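Local atomic coordinates of helicase of the snf2/rad54 family (Sulfolobus solfataricus, PDB entry 1Z5Z), a protein that probably couples ATP hydrolysis to movement along double-stranded DNA, as in other SWI2/SNF2 remodelling enzymes, the chain being its C-terminal domain. Residues E40-Y45 and I78-P82; I104-A108 and N185-H189. One frame throughout, in Å; residues are numbered along the deposited sequence.

Contact 1 of 2, residues E40-Y45 and I78-P82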
loop_
_atom_site.group_PDB
_atom_site.type_symbol
_atom_site.label_atom_id
_atom_site.label_comp_id
_atom_site.label_asym_id
_atom_site.label_seq_id
_atom_site.Cartn_x
_atom_site.Cartn_y
_atom_site.Cartn_z
ATOM N N GLU A 40 0.625 8.982 15.663
ATOM C CA GLU A 40 0.902 7.628 16.103
ATOM C C GLU A 40 1.789 6.951 15.022
ATOM O O GLU A 40 2.867 6.431 15.328
ATOM C CB GLU A 40 -0.409 6.856 16.325
ATOM C CG GLU A 40 -0.227 5.352 16.735
ATOM C CD GLU A 40 -1.548 4.540 16.787
ATOM O OE1 GLU A 40 -2.550 4.951 16.164
ATOM O OE2 GLU A 40 -1.585 3.460 17.424
ATOM N N GLN A 41 1.366 7.007 13.762
ATOM C CA GLN A 41 2.135 6.395 12.675
ATOM C C GLN A 41 3.556 6.932 12.552
ATOM O O GLN A 41 4.501 6.162 12.327
ATOM C CB GLN A 41 1.418 6.570 11.320
ATOM C CG GLN A 41 0.166 5.720 11.135
ATOM C CD GLN A 41 -0.518 5.950 9.779
ATOM O OE1 GLN A 41 -0.907 7.082 9.440
ATOM N NE2 GLN A 41 -0.660 4.878 8.995
ATOM N N ALA A 42 3.716 8.247 12.694
ATOM C CA ALA A 42 5.027 8.860 12.570
ATOM C C ALA A 42 5.924 8.387 13.695
ATOM O O ALA A 42 7.116 8.123 13.489
ATOM C CB ALA A 42 4.916 10.392 12.576
ATOM N N ALA A 43 5.359 8.249 14.885
ATOM C CA ALA A 43 6.169 7.771 16.004
ATOM C C ALA A 43 6.619 6.329 15.793
ATOM O O ALA A 43 7.752 5.994 16.102
ATOM C CB ALA A 43 5.401 7.871 17.301
ATOM N N MET A 44 5.735 5.465 15.294
ATOM C CA MET A 44 6.111 4.061 15.081
ATOM C C MET A 44 7.145 3.976 13.963
ATOM O O MET A 44 8.141 3.257 14.060
ATOM C CB MET A 44 4.876 3.234 14.716
ATOM C CG MET A 44 3.925 3.002 15.863
ATOM S SD MET A 44 2.339 2.453 15.262
ATOM C CE MET A 44 2.659 0.720 14.912
ATOM N N TYR A 45 6.910 4.740 12.901
ATOM C CA TYR A 45 7.821 4.749 11.762
ATOM C C TYR A 45 9.220 5.129 12.230
ATOM O O TYR A 45 10.213 4.479 11.888
ATOM C CB TYR A 45 7.351 5.767 10.712
ATOM C CG TYR A 45 8.131 5.695 9.400
ATOM C CD1 TYR A 45 7.573 5.069 8.269
ATOM C CD2 TYR A 45 9.406 6.240 9.279
ATOM C CE1 TYR A 45 8.272 4.997 7.047
ATOM C CE2 TYR A 45 10.113 6.170 8.047
ATOM C CZ TYR A 45 9.523 5.541 6.943
ATOM O OH TYR A 45 10.170 5.474 5.726
ATOM N N ILE A 78 3.309 -0.055 8.737
ATOM C CA ILE A 78 3.022 1.111 9.555
ATOM C C ILE A 78 2.385 2.222 8.725
ATOM O O ILE A 78 1.411 2.849 9.175
ATOM C CB ILE A 78 4.343 1.641 10.235
ATOM C CG1 ILE A 78 4.747 0.696 11.395
ATOM C CG2 ILE A 78 4.172 3.067 10.717
ATOM C CD1 ILE A 78 6.065 1.118 12.058
ATOM N N VAL A 79 2.895 2.459 7.517
ATOM C CA VAL A 79 2.293 3.528 6.711
ATOM C C VAL A 79 0.911 3.200 6.161
ATOM O O VAL A 79 0.236 4.085 5.620
ATOM C CB VAL A 79 3.205 3.972 5.544
ATOM C CG1 VAL A 79 4.578 4.438 6.124
ATOM C CG2 VAL A 79 3.381 2.826 4.544
ATOM N N ASP A 80 0.487 1.937 6.297
ATOM C CA ASP A 80 -0.830 1.515 5.847
ATOM C C ASP A 80 -1.789 1.660 7.027
ATOM O O ASP A 80 -2.811 2.283 6.913
ATOM C CB ASP A 80 -0.804 0.039 5.401
ATOM C CG ASP A 80 -0.500 -0.125 3.928
ATOM O OD1 ASP A 80 -0.034 0.865 3.274
ATOM O OD2 ASP A 80 -0.732 -1.246 3.427
ATOM N N HIS A 81 -1.462 1.037 8.161
ATOM C CA HIS A 81 -2.330 1.112 9.329
ATOM C C HIS A 81 -1.653 0.537 10.565
ATOM O O HIS A 81 -1.234 -0.634 10.583
ATOM C CB HIS A 81 -3.624 0.356 9.074
ATOM C CG HIS A 81 -4.733 0.732 10.007
ATOM N ND1 HIS A 81 -4.638 0.600 11.380
ATOM C CD2 HIS A 81 -5.950 1.279 9.762
ATOM C CE1 HIS A 81 -5.746 1.054 11.938
ATOM N NE2 HIS A 81 -6.558 1.470 10.977
ATOM N N PRO A 82 -1.557 1.339 11.632
ATOM C CA PRO A 82 -0.911 0.850 12.845
ATOM C C PRO A 82 -1.456 -0.476 13.390
ATOM O O PRO A 82 -0.722 -1.220 14.031
ATOM C CB PRO A 82 -1.083 2.014 13.822
ATOM C CG PRO A 82 -2.260 2.758 13.308
ATOM C CD PRO A 82 -2.047 2.716 11.818
HETATM O O HOH W 1 -1.221 6.084 6.390
#

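Contact 2 of 2, residues I104-A108 and N185-H189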
loop_
_atom_site.group_PDB
_atom_site.type_symbol
_atom_site.label_atom_id
_atom_site.label_comp_id
_atom_site.label_asym_id
_atom_site.label_seq_id
_atom_site.Cartn_x
_atom_site.Cartn_y
_atom_site.Cartn_z
ATOM N N ILE A 104 -11.871 9.927 -0.867
ATOM C CA ILE A 104 -11.946 9.599 -2.287
ATOM C C ILE A 104 -13.229 8.836 -2.567
ATOM O O ILE A 104 -13.927 9.068 -3.558
ATOM C CB ILE A 104 -10.750 8.731 -2.739
ATOM C CG1 ILE A 104 -9.454 9.560 -2.739
ATOM C CG2 ILE A 104 -11.057 8.139 -4.088
ATOM C CD1 ILE A 104 -8.135 8.703 -2.772
ATOM N N ILE A 105 -13.528 7.901 -1.683
ATOM C CA ILE A 105 -14.734 7.115 -1.824
ATOM C C ILE A 105 -16.003 8.008 -1.885
ATOM O O ILE A 105 -16.891 7.821 -2.736
ATOM C CB ILE A 105 -14.837 6.094 -0.643
ATOM C CG1 ILE A 105 -13.773 4.992 -0.829
ATOM C CG2 ILE A 105 -16.227 5.462 -0.607
ATOM C CD1 ILE A 105 -13.960 3.788 0.116
ATOM N N GLU A 106 -16.065 8.987 -0.992
ATOM C CA GLU A 106 -17.226 9.879 -0.915
ATOM C C GLU A 106 -17.414 10.561 -2.274
ATOM O O GLU A 106 -18.479 10.482 -2.894
ATOM C CB GLU A 106 -16.993 10.891 0.210
ATOM C CG GLU A 106 -18.216 11.694 0.589
ATOM C CD GLU A 106 -18.004 12.482 1.877
ATOM O OE1 GLU A 106 -17.145 13.387 1.885
ATOM O OE2 GLU A 106 -18.689 12.186 2.883
ATOM N N GLU A 107 -16.359 11.192 -2.757
ATOM C CA GLU A 107 -16.418 11.818 -4.052
ATOM C C GLU A 107 -16.765 10.801 -5.162
ATOM O O GLU A 107 -17.569 11.098 -6.033
ATOM C CB GLU A 107 -15.085 12.509 -4.372
ATOM C CG GLU A 107 -14.817 12.651 -5.851
ATOM C CD GLU A 107 -13.560 13.440 -6.155
ATOM O OE1 GLU A 107 -12.952 13.214 -7.225
ATOM O OE2 GLU A 107 -13.181 14.294 -5.337
ATOM N N ALA A 108 -16.209 9.597 -5.123
ATOM C CA ALA A 108 -16.495 8.663 -6.196
ATOM C C ALA A 108 -17.916 8.092 -6.213
ATOM O O ALA A 108 -18.519 7.973 -7.281
ATOM C CB ALA A 108 -15.472 7.539 -6.198
ATOM N N ASN A 185 -14.439 2.000 -12.332
ATOM C CA ASN A 185 -14.360 3.360 -12.839
ATOM C C ASN A 185 -13.286 4.077 -12.056
ATOM O O ASN A 185 -12.727 5.052 -12.503
ATOM C CB ASN A 185 -15.701 4.101 -12.590
ATOM C CG ASN A 185 -16.902 3.349 -13.156
ATOM O OD1 ASN A 185 -17.664 2.691 -12.439
ATOM N ND2 ASN A 185 -17.051 3.417 -14.464
ATOM N N ARG A 186 -13.012 3.577 -10.859
ATOM C CA ARG A 186 -12.037 4.208 -9.977
ATOM C C ARG A 186 -11.159 3.113 -9.359
ATOM O O ARG A 186 -11.657 2.067 -8.928
ATOM C CB ARG A 186 -12.804 4.960 -8.905
ATOM C CG ARG A 186 -12.001 5.588 -7.838
ATOM C CD ARG A 186 -11.742 7.030 -8.150
ATOM N NE ARG A 186 -12.946 7.769 -8.519
ATOM C CZ ARG A 186 -13.036 9.097 -8.446
ATOM N NH1 ARG A 186 -11.997 9.802 -7.998
ATOM N NH2 ARG A 186 -14.134 9.733 -8.854
ATOM N N VAL A 187 -9.858 3.356 -9.319
ATOM C CA VAL A 187 -8.945 2.379 -8.780
ATOM C C VAL A 187 -8.076 3.112 -7.773
ATOM O O VAL A 187 -7.537 4.185 -8.082
ATOM C CB VAL A 187 -8.011 1.771 -9.903
ATOM C CG1 VAL A 187 -7.038 0.761 -9.291
ATOM C CG2 VAL A 187 -8.840 1.098 -10.998
ATOM N N ILE A 188 -7.990 2.555 -6.559
ATOM C CA ILE A 188 -7.118 3.104 -5.519
ATOM C C ILE A 188 -6.001 2.080 -5.230
ATOM O O ILE A 188 -6.284 0.925 -4.806
ATOM C CB ILE A 188 -7.872 3.322 -4.192
ATOM C CG1 ILE A 188 -8.936 4.413 -4.373
ATOM C CG2 ILE A 188 -6.891 3.716 -3.059
ATOM C CD1 ILE A 188 -9.797 4.655 -3.108
ATOM N N HIS A 189 -4.752 2.464 -5.481
ATOM C CA HIS A 189 -3.632 1.584 -5.161
ATOM C C HIS A 189 -3.195 2.013 -3.755
ATOM O O HIS A 189 -2.502 3.000 -3.565
ATOM C CB HIS A 189 -2.551 1.700 -6.226
ATOM C CG HIS A 189 -2.993 1.159 -7.555
ATOM N ND1 HIS A 189 -3.329 -0.168 -7.741
ATOM C CD2 HIS A 189 -3.236 1.778 -8.735
ATOM C CE1 HIS A 189 -3.761 -0.339 -8.980
ATOM N NE2 HIS A 189 -3.712 0.826 -9.603
HETATM O O HOH W 2 -13.177 12.824 -9.661
#

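Contact 1 of 2, residues E40-Y45 and I78-P82
The side-chain amide of Gln-41 ties helix 39-55 to the chain leaving helix 61-78: its NE2 donates to Ile-78 O over 2.9 Å, a bent bond (138° at the hydrogen) that lies in the carbonyl plane but is tilted 29° from the plane of the amide. A water accepts from the same NE2 and donates to Val-79 O, so one amide grips the successive carbonyls of Ile-78 and Val-79, the first directly and the second through the water; its OE1 accepts a hydrogen bond from Gly-96 N. This is a helix-to-loop junction within the helical part of the SNF2 C-terminal domain. Gln-41 reaches it extended, and its CG rests 3.8 Å from Pro-82 CD. The isoleucine lies against the next turn: Ile-78 CG1 is anti to its carbonyl carbon (chi1 -75°), which carries CD1 to 3.6 Å from Met-44 CB. Val-79 CG1 meets the edge of the Tyr-45 ring, 3.7 Å from CD1, while the Tyr-45 hydroxyl hydrogen-bonds to Ile-264 O and Leu-226 N. Glu-40 crosses Pro-82 at about a right angle, its carboxylate salt-bridged to Arg-94 and Lys-86. Beside it Met-44, also crosswise to the proline, sets SD 3.7 Å from Pro-82 CB.

Contact 2 of 2, residues I104-A108 and N185-H189
Apolar contact joins Ile-104 of helix 96-110 to Ile-188 of strand 186-189, the two reaching tip to tip with Ile-104 CG2 3.8 Å from Ile-188 CD1. Helix and strand run antiparallel (175°), their axes 10.6 Å apart, as a helix lies on the parallel sheet of a RecA-like helicase domain. One turn along the helix, Ala-108 puts its methyl over one face of the Arg-186 guanidinium, CB standing 3.4 Å from NE. The charged contacts lie around that flat group. Arg-186 starts out with CG opposite its backbone N (chi1 175°), then bends at chi2 and chi3, which brings the guanidinium under the helix. Glu-107 OE1 comes to its edge, 3.6 Å from Arg-186 NH1 in a long salt bridge, the carboxylate and guanidinium planes 74° apart. A water donates to Glu-107 OE1 and takes a weak bond from Arg-186 NH2. The stronger partner is Asp-113, salt-bridged to NE. A leucine in place of Arg-186 would probably leave Asp-113 without this countercharge and Ala-108 without the flat group against its methyl. Asp-113 at NE and, more distantly, Glu-107 at NH1 probably offset the positive charge of this buried guanidinium.

How the contacts relate
Both contacts are mostly buried, but they hold different parts of the chain. Contact 1 fastens helix 39-55 to the loop between helices 61-78 and 83-86, whereas contact 2 lays helix 96-110 on strand 186-189 of the parallel sheet. Their centres are 23 Å apart and they do not touch; in sequence, contact 1 closes before contact 2 opens. Contact 1 buries more surface (438 against 263 Å²) and includes a direct hydrogen bond from a side-chain amide to the carbonyl of Ile-78. In contact 2 the strand's backbone is engaged with neighbouring strands, and side chains alone meet the helix: isoleucines in the interior, and a long Glu-107/Arg-186 pair at the side where Glu-107 is exposed.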